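Local coordinates for mutual gliding motility protein C (MglC) (Myxococcus xanthus DK 1622, PDB 7CY1) that is probably a Roadblock/LC7-family regulator of gliding motility, taking part in the polarity switching that lets Myxococcus xanthus cells reverse direction, at residues R84-D89 with K115-L120; W47-N52 with E77-V82. All blocks are in the same frame, centred on the assembly; numbering follows the deposited sequence.

In the fold
Both contacts hang on strand 79-85, one near each end, with their centres about 23 Å apart and on opposite sides of the chain's centre. Contact 2 sets the start of the strand against helix 44-61, contact 1 its end against the last turn of helix 102-118. Neither is pure core: each mixes buried residues with exposed ones. Each also puts one side chain of a helix on the backbone of the other segment, but the chemistry is reversed. In contact 1 an arginine donates to a carbonyl; in contact 2 a glutamate accepts from an amide. Contact 2 also lies against the second subunit, whereas contact 1 meets residues of its own chain.

Contact 1: R84-D89 with K115-L120; sequences RLVSPD and KVRAEL
Arg117 reaches Leu85 through two torsions: chi1 (-85°) sets CG beside the backbone N, and a bend at chi3 (-73°) turns the guanidinium so that its edge meets the carbonyl at the end of the strand. This is where helix 102-118, the C-terminal helix of what is probably a Roadblock/LC7 fold, runs out against the corner at which strand 79-85 turns toward strand 90-97. Arg117 NH1 lies 2.6 Å from Leu85 O, with the oxygen in the guanidinium plane. The N-H points poorly, at 120°, which makes this a weak hydrogen bond despite the short distance.

Away from the guanidinium the contact is apolar, and Val86 divides its two methyls between two partners. Its CG2 meets Val116 CG1 at 3.6 Å, the two valines crossing at about a right angle. Its CG1 packs against the fork of Leu120, 3.8 Å from CD1, and that same CD1 also sits 3.7 Å from Ser87 CB. Phe3 touches both Val116 and Leu120, so the N-terminal segment shares in this packing.

The corner is shaped locally. Val86 and Ser87 both face Tyr90 in a classic beta bulge, and Ser87 OG accepts from Asp89 N at 3.2 Å, closing an ST turn.

At the polar end, Arg84 and Arg117 carry like charges, with Arg84 NH1 and Arg117 NH2 6.0 Å apart. Glu71 forms a long, weak ion pair with Arg84 and probably offsets some of that charge. Between the two guanidinium groups sits one water, which accepts from Arg84 NH1 at 2.9 Å and from Arg117 NH1 at 3.2 Å.

Contact 2: W47-N52 with E77-V82; sequences WVEYAN and EKVLTV
Helix 44-61 passes the start of strand 79-85 with Tyr50 and Val79 as the closest backbone pair, their CA atoms 6.4 Å apart. Residues 77 and 78 form the turn leading into the strand, and their amides lie near the Glu49 carboxylate. Extended beyond CG (chi2 -159°), Glu49 carries OE1 to Lys78 N, which donates to it at 2.9 Å. The amide comes in on the syn side, 26° out of the carboxylate plane. Ser76 OG is hydrogen-bonded to the same OE1 and also to Val79 N, so carboxylate, hydroxyl and turn backbone form one small network.

The Lys78 side chain crosses the glutamate at about a right angle, laying its CD 3.7 Å from Glu49 CD. Its ammonium goes on past: NZ stays 4.7 Å from Glu49 OE2, so any attraction works without direct contact.

Deeper in, Val79 points at the helix. Its CG2 lies 3.9 Å from Glu49 CB and equally far from Tyr50 N, while CG1 approaches the Tyr50 ring obliquely. Ala95 of the neighbouring strand touches both Tyr50 and Val79. An alanine in place of Glu49 would probably leave Lys78 N and Ser76 OG without their shared acceptor and the turn less firmly tied to the helix.

Leu80 and Val82 turn instead to helix 102-118, and Glu49 packs on Thr68 of the second subunit. A strand held between helices in this way, beside a dimer partner, is consistent with the layered alpha-beta-alpha architecture of Roadblock/LC7 dimers.

Contact 1: R84-D89 with K115-L120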
ATOM      1  N   ARG A  84      -4.574  -0.012   8.689  1.00 33.99           N
ATOM      2  CA  ARG A  84      -4.079   0.880   9.770  1.00 36.19           C
ATOM      3  C   ARG A  84      -4.111   0.126  11.087  1.00 37.11           C
ATOM      4  O   ARG A  84      -4.967  -0.752  11.231  1.00 35.57           O
ATOM      5  CB  ARG A  84      -4.955   2.127   9.891  1.00 37.37           C
ATOM      6  CG  ARG A  84      -4.623   3.154   8.825  1.00 38.54           C
ATOM      7  CD  ARG A  84      -5.277   4.492   9.080  1.00 40.83           C
ATOM      8  NE  ARG A  84      -4.635   5.412   8.144  1.00 41.29           N
ATOM      9  CZ  ARG A  84      -3.570   6.155   8.419  1.00 37.89           C
ATOM     10  NH1 ARG A  84      -3.029   6.146   9.627  1.00 41.55           N
ATOM     11  NH2 ARG A  84      -3.050   6.907   7.477  1.00 41.59           N
ATOM     12  N   LEU A  85      -3.228   0.499  12.008  1.00 37.57           N
ATOM     13  CA  LEU A  85      -3.122  -0.116  13.353  1.00 39.13           C
ATOM     14  C   LEU A  85      -4.280   0.379  14.235  1.00 39.37           C
ATOM     15  O   LEU A  85      -4.633   1.549  14.153  1.00 38.91           O
ATOM     16  CB  LEU A  85      -1.757   0.254  13.932  1.00 39.15           C
ATOM     17  CG  LEU A  85      -1.352  -0.536  15.170  1.00 43.79           C
ATOM     18  CD1 LEU A  85      -1.112  -1.999  14.823  1.00 46.18           C
ATOM     19  CD2 LEU A  85      -0.116   0.085  15.803  1.00 46.08           C
ATOM     20  N   VAL A  86      -4.900  -0.517  14.998  1.00 43.57           N
ATOM     21  CA  VAL A  86      -5.960  -0.199  16.001  1.00 45.84           C
ATOM     22  C   VAL A  86      -5.349  -0.325  17.407  1.00 46.78           C
ATOM     23  O   VAL A  86      -5.601   0.541  18.245  1.00 56.38           O
ATOM     24  CB  VAL A  86      -7.170  -1.125  15.779  1.00 50.43           C
ATOM     25  CG1 VAL A  86      -8.018  -1.288  17.026  1.00 52.24           C
ATOM     26  CG2 VAL A  86      -8.015  -0.644  14.606  1.00 51.69           C
ATOM     27  N   SER A  87      -4.543  -1.356  17.631  1.00 47.01           N
ATOM     28  CA  SER A  87      -3.895  -1.697  18.921  1.00 51.99           C
ATOM     29  C   SER A  87      -2.794  -2.705  18.634  1.00 54.40           C
ATOM     30  O   SER A  87      -2.680  -3.220  17.523  1.00 59.35           O
ATOM     31  CB  SER A  87      -4.901  -2.255  19.900  1.00 52.38           C
ATOM     32  OG  SER A  87      -5.073  -3.653  19.699  1.00 50.83           O
ATOM     33  N   PRO A  88      -1.963  -3.063  19.626  1.00 61.31           N
ATOM     34  CA  PRO A  88      -0.893  -4.028  19.381  1.00 59.03           C
ATOM     35  C   PRO A  88      -1.417  -5.382  18.878  1.00 56.98           C
ATOM     36  O   PRO A  88      -0.634  -6.122  18.320  1.00 57.60           O
ATOM     37  CB  PRO A  88      -0.233  -4.172  20.762  1.00 64.36           C
ATOM     38  CG  PRO A  88      -0.573  -2.869  21.467  1.00 63.27           C
ATOM     39  CD  PRO A  88      -1.979  -2.551  21.006  1.00 64.04           C
ATOM     40  N   ASP A  89      -2.706  -5.672  19.088  1.00 55.01           N
ATOM     41  CA  ASP A  89      -3.318  -6.982  18.738  1.00 60.61           C
ATOM     42  C   ASP A  89      -4.171  -6.897  17.468  1.00 52.73           C
ATOM     43  O   ASP A  89      -4.398  -7.959  16.881  1.00 46.33           O
ATOM     44  CB  ASP A  89      -4.186  -7.505  19.880  1.00 63.44           C
ATOM     45  CG  ASP A  89      -3.404  -7.660  21.167  1.00 69.00           C
ATOM     46  OD1 ASP A  89      -2.242  -8.122  21.096  1.00 66.81           O
ATOM     47  OD2 ASP A  89      -3.955  -7.287  22.225  1.00 80.13           O
ATOM     48  N   LYS A 115     -11.648   6.437  15.865  1.00 44.83           N
ATOM     49  CA  LYS A 115     -12.982   6.080  16.409  1.00 47.19           C
ATOM     50  C   LYS A 115     -13.016   4.593  16.760  1.00 51.44           C
ATOM     51  O   LYS A 115     -13.581   4.241  17.804  1.00 59.23           O
ATOM     52  CB  LYS A 115     -14.067   6.407  15.392  1.00 46.29           C
ATOM     53  CG  LYS A 115     -14.131   7.868  14.986  1.00 47.90           C
ATOM     54  CD  LYS A 115     -15.269   8.097  14.053  1.00 52.53           C
ATOM     55  CE  LYS A 115     -14.999   9.211  13.078  1.00 58.79           C
ATOM     56  NZ  LYS A 115     -16.223   9.515  12.308  1.00 63.34           N
ATOM     57  N   VAL A 116     -12.437   3.751  15.912  1.00 50.13           N
ATOM     58  CA  VAL A 116     -12.311   2.296  16.199  1.00 52.10           C
ATOM     59  C   VAL A 116     -11.378   2.104  17.402  1.00 52.48           C
ATOM     60  O   VAL A 116     -11.695   1.246  18.253  1.00 54.06           O
ATOM     61  CB  VAL A 116     -11.833   1.514  14.962  1.00 49.21           C
ATOM     62  CG1 VAL A 116     -11.413   0.097  15.325  1.00 52.14           C
ATOM     63  CG2 VAL A 116     -12.897   1.500  13.875  1.00 48.15           C
ATOM     64  N   ARG A 117     -10.279   2.857  17.482  1.00 52.19           N
ATOM     65  CA  ARG A 117      -9.310   2.722  18.599  1.00 55.17           C
ATOM     66  C   ARG A 117     -10.029   3.065  19.906  1.00 57.77           C
ATOM     67  O   ARG A 117      -9.709   2.428  20.918  1.00 54.72           O
ATOM     68  CB  ARG A 117      -8.063   3.585  18.391  1.00 59.33           C
ATOM     69  CG  ARG A 117      -6.992   2.916  17.543  1.00 62.36           C
ATOM     70  CD  ARG A 117      -5.638   3.589  17.668  1.00 62.83           C
ATOM     71  NE  ARG A 117      -5.632   4.874  16.977  1.00 65.58           N
ATOM     72  CZ  ARG A 117      -5.477   5.042  15.657  1.00 70.05           C
ATOM     73  NH1 ARG A 117      -5.316   4.003  14.854  1.00 70.02           N
ATOM     74  NH2 ARG A 117      -5.493   6.259  15.134  1.00 70.98           N
ATOM     75  N   ALA A 118     -10.983   4.000  19.863  1.00 55.62           N
ATOM     76  CA  ALA A 118     -11.747   4.468  21.040  1.00 58.36           C
ATOM     77  C   ALA A 118     -12.716   3.380  21.531  1.00 61.97           C
ATOM     78  O   ALA A 118     -13.101   3.454  22.689  1.00 60.81           O
ATOM     79  CB  ALA A 118     -12.477   5.751  20.719  1.00 57.00           C
ATOM     80  N   GLU A 119     -13.111   2.411  20.701  1.00 64.17           N
ATOM     81  CA  GLU A 119     -14.136   1.405  21.091  1.00 62.02           C
ATOM     82  C   GLU A 119     -13.502   0.280  21.908  1.00 62.78           C
ATOM     83  O   GLU A 119     -14.263  -0.503  22.476  1.00 69.66           O
ATOM     84  CB  GLU A 119     -14.835   0.790  19.882  1.00 61.93           C
ATOM     85  CG  GLU A 119     -15.690   1.778  19.123  1.00 69.46           C
ATOM     86  CD  GLU A 119     -16.882   2.318  19.889  1.00 74.92           C
ATOM     87  OE1 GLU A 119     -17.203   1.765  20.959  1.00 75.89           O
ATOM     88  OE2 GLU A 119     -17.496   3.286  19.402  1.00 77.46           O
ATOM     89  N   LEU A 120     -12.174   0.197  21.968  1.00 68.70           N
ATOM     90  CA  LEU A 120     -11.462  -0.905  22.668  1.00 76.35           C
ATOM     91  C   LEU A 120     -11.772  -0.850  24.170  1.00 81.96           C
ATOM     92  O   LEU A 120     -11.102  -0.168  24.948  1.00 88.36           O
ATOM     93  CB  LEU A 120      -9.960  -0.783  22.398  1.00 77.26           C
ATOM     94  CG  LEU A 120      -9.543  -0.904  20.933  1.00 74.44           C
ATOM     95  CD1 LEU A 120      -8.085  -0.499  20.767  1.00 74.64           C
ATOM     96  CD2 LEU A 120      -9.787  -2.314  20.406  1.00 74.63           C
TER
HETATM   97  O   HOH W   1      -3.835   5.242  12.250  1.00 44.95           O

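Contact 2: W47-N52 with E77-V82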
ATOM      1  N   TRP A  47     -14.049 -10.845  -4.949  1.00 39.45           N
ATOM      2  CA  TRP A  47     -14.158 -11.742  -3.766  1.00 38.43           C
ATOM      3  C   TRP A  47     -13.136 -12.872  -3.852  1.00 36.37           C
ATOM      4  O   TRP A  47     -12.486 -13.134  -2.857  1.00 36.71           O
ATOM      5  CB  TRP A  47     -15.581 -12.279  -3.643  1.00 41.14           C
ATOM      6  CG  TRP A  47     -16.545 -11.207  -3.250  1.00 42.98           C
ATOM      7  CD1 TRP A  47     -17.655 -10.808  -3.936  1.00 47.33           C
ATOM      8  CD2 TRP A  47     -16.482 -10.391  -2.073  1.00 45.71           C
ATOM      9  NE1 TRP A  47     -18.293  -9.808  -3.257  1.00 46.18           N
ATOM     10  CE2 TRP A  47     -17.599  -9.530  -2.109  1.00 48.47           C
ATOM     11  CE3 TRP A  47     -15.617 -10.327  -0.980  1.00 50.00           C
ATOM     12  CZ2 TRP A  47     -17.857  -8.597  -1.110  1.00 49.03           C
ATOM     13  CZ3 TRP A  47     -15.875  -9.407   0.010  1.00 51.15           C
ATOM     14  CH2 TRP A  47     -16.981  -8.561  -0.052  1.00 51.50           C
ATOM     15  N   VAL A  48     -12.982 -13.512  -5.008  1.00 35.67           N
ATOM     16  CA  VAL A  48     -11.959 -14.577  -5.164  1.00 37.20           C
ATOM     17  C   VAL A  48     -10.591 -13.988  -4.787  1.00 39.80           C
ATOM     18  O   VAL A  48      -9.903 -14.580  -3.957  1.00 40.71           O
ATOM     19  CB  VAL A  48     -11.966 -15.172  -6.582  1.00 39.08           C
ATOM     20  CG1 VAL A  48     -10.717 -15.997  -6.855  1.00 39.43           C
ATOM     21  CG2 VAL A  48     -13.221 -15.997  -6.808  1.00 41.88           C
ATOM     22  N   GLU A  49     -10.193 -12.864  -5.385  1.00 40.78           N
ATOM     23  CA  GLU A  49      -8.853 -12.267  -5.136  1.00 41.16           C
ATOM     24  C   GLU A  49      -8.765 -11.774  -3.691  1.00 37.50           C
ATOM     25  O   GLU A  49      -7.689 -11.934  -3.108  1.00 37.39           O
ATOM     26  CB  GLU A  49      -8.556 -11.126  -6.095  1.00 45.02           C
ATOM     27  CG  GLU A  49      -8.386 -11.621  -7.510  1.00 49.01           C
ATOM     28  CD  GLU A  49      -7.625 -10.657  -8.397  1.00 55.82           C
ATOM     29  OE1 GLU A  49      -7.529  -9.473  -8.026  1.00 56.34           O
ATOM     30  OE2 GLU A  49      -7.132 -11.097  -9.451  1.00 63.45           O
ATOM     31  N   TYR A  50      -9.858 -11.262  -3.124  1.00 36.93           N
ATOM     32  CA  TYR A  50      -9.909 -10.831  -1.709  1.00 40.49           C
ATOM     33  C   TYR A  50      -9.586 -12.016  -0.785  1.00 44.05           C
ATOM     34  O   TYR A  50      -8.778 -11.851   0.138  1.00 43.89           O
ATOM     35  CB  TYR A  50     -11.255 -10.204  -1.357  1.00 44.80           C
ATOM     36  CG  TYR A  50     -11.270  -9.606   0.030  1.00 55.64           C
ATOM     37  CD1 TYR A  50     -10.126  -9.043   0.579  1.00 58.68           C
ATOM     38  CD2 TYR A  50     -12.413  -9.626   0.807  1.00 60.83           C
ATOM     39  CE1 TYR A  50     -10.122  -8.502   1.853  1.00 62.78           C
ATOM     40  CE2 TYR A  50     -12.427  -9.087   2.085  1.00 63.01           C
ATOM     41  CZ  TYR A  50     -11.279  -8.520   2.603  1.00 61.50           C
ATOM     42  OH  TYR A  50     -11.279  -7.982   3.853  1.00 76.38           O
ATOM     43  N   ALA A  51     -10.181 -13.187  -1.033  1.00 43.44           N
ATOM     44  CA  ALA A  51      -9.954 -14.414  -0.236  1.00 42.75           C
ATOM     45  C   ALA A  51      -8.490 -14.819  -0.371  1.00 40.59           C
ATOM     46  O   ALA A  51      -7.887 -15.188   0.618  1.00 44.65           O
ATOM     47  CB  ALA A  51     -10.873 -15.523  -0.695  1.00 42.32           C
ATOM     48  N   ASN A  52      -7.949 -14.711  -1.573  1.00 43.00           N
ATOM     49  CA  ASN A  52      -6.553 -15.077  -1.893  1.00 43.50           C
ATOM     50  C   ASN A  52      -5.588 -14.054  -1.266  1.00 50.11           C
ATOM     51  O   ASN A  52      -4.430 -14.423  -1.059  1.00 52.33           O
ATOM     52  CB  ASN A  52      -6.376 -15.248  -3.407  1.00 45.06           C
ATOM     53  CG  ASN A  52      -7.088 -16.486  -3.926  1.00 47.02           C
ATOM     54  OD1 ASN A  52      -7.404 -17.390  -3.158  1.00 41.95           O
ATOM     55  ND2 ASN A  52      -7.399 -16.522  -5.208  1.00 38.91           N
ATOM     56  N   GLU A  77      -4.839  -7.243  -9.024  1.00 48.67           N
ATOM     57  CA  GLU A  77      -5.408  -6.653 -10.254  1.00 54.91           C
ATOM     58  C   GLU A  77      -6.817  -6.133  -9.946  1.00 47.86           C
ATOM     59  O   GLU A  77      -7.107  -5.038 -10.392  1.00 45.35           O
ATOM     60  CB  GLU A  77      -5.388  -7.663 -11.404  1.00 63.44           C
ATOM     61  CG  GLU A  77      -5.329  -6.991 -12.768  1.00 78.12           C
ATOM     62  CD  GLU A  77      -5.035  -7.901 -13.954  1.00 91.36           C
ATOM     63  OE1 GLU A  77      -5.613  -9.009 -14.006  1.00 93.83           O
ATOM     64  OE2 GLU A  77      -4.230  -7.494 -14.833  1.00100.88           O
ATOM     65  N   LYS A  78      -7.638  -6.862  -9.177  1.00 46.94           N
ATOM     66  CA  LYS A  78      -9.081  -6.530  -8.962  1.00 46.77           C
ATOM     67  C   LYS A  78      -9.370  -5.905  -7.591  1.00 41.13           C
ATOM     68  O   LYS A  78     -10.435  -5.268  -7.461  1.00 38.45           O
ATOM     69  CB  LYS A  78      -9.961  -7.773  -9.096  1.00 51.06           C
ATOM     70  CG  LYS A  78     -10.134  -8.265 -10.518  1.00 56.63           C
ATOM     71  CD  LYS A  78     -10.508  -9.717 -10.587  1.00 63.01           C
ATOM     72  CE  LYS A  78     -11.025 -10.116 -11.949  1.00 66.70           C
ATOM     73  NZ  LYS A  78     -10.882 -11.574 -12.169  1.00 69.16           N
ATOM     74  N   VAL A  79      -8.497  -6.076  -6.597  1.00 37.84           N
ATOM     75  CA  VAL A  79      -8.793  -5.634  -5.202  1.00 38.72           C
ATOM     76  C   VAL A  79      -7.650  -4.759  -4.704  1.00 35.82           C
ATOM     77  O   VAL A  79      -6.485  -5.129  -4.897  1.00 36.86           O
ATOM     78  CB  VAL A  79      -9.038  -6.820  -4.250  1.00 39.66           C
ATOM     79  CG1 VAL A  79      -9.481  -6.355  -2.878  1.00 37.10           C
ATOM     80  CG2 VAL A  79     -10.059  -7.792  -4.825  1.00 43.10           C
ATOM     81  N   LEU A  80      -8.026  -3.655  -4.064  1.00 34.87           N
ATOM     82  CA  LEU A  80      -7.132  -2.724  -3.348  1.00 34.05           C
ATOM     83  C   LEU A  80      -7.483  -2.872  -1.868  1.00 35.99           C
ATOM     84  O   LEU A  80      -8.671  -3.124  -1.583  1.00 34.89           O
ATOM     85  CB  LEU A  80      -7.346  -1.292  -3.848  1.00 33.98           C
ATOM     86  CG  LEU A  80      -7.484  -1.114  -5.357  1.00 36.42           C
ATOM     87  CD1 LEU A  80      -7.731   0.350  -5.708  1.00 39.29           C
ATOM     88  CD2 LEU A  80      -6.256  -1.641  -6.094  1.00 39.66           C
ATOM     89  N   THR A  81      -6.477  -2.854  -0.992  1.00 32.21           N
ATOM     90  CA  THR A  81      -6.660  -2.854   0.479  1.00 33.09           C
ATOM     91  C   THR A  81      -5.910  -1.660   1.065  1.00 34.92           C
ATOM     92  O   THR A  81      -4.922  -1.213   0.454  1.00 33.90           O
ATOM     93  CB  THR A  81      -6.252  -4.177   1.119  1.00 31.79           C
ATOM     94  OG1 THR A  81      -4.851  -4.370   0.971  1.00 31.64           O
ATOM     95  CG2 THR A  81      -6.984  -5.354   0.518  1.00 33.72           C
ATOM     96  N   VAL A  82      -6.420  -1.132   2.167  1.00 31.81           N
ATOM     97  CA  VAL A  82      -5.710  -0.154   3.027  1.00 32.74           C
ATOM     98  C   VAL A  82      -5.797  -0.698   4.446  1.00 32.87           C
ATOM     99  O   VAL A  82      -6.872  -1.166   4.829  1.00 28.34           O
ATOM    100  CB  VAL A  82      -6.349   1.241   2.975  1.00 36.73           C
ATOM    101  CG1 VAL A  82      -5.380   2.278   3.510  1.00 39.67           C
ATOM    102  CG2 VAL A  82      -6.838   1.597   1.590  1.00 40.37           C
TER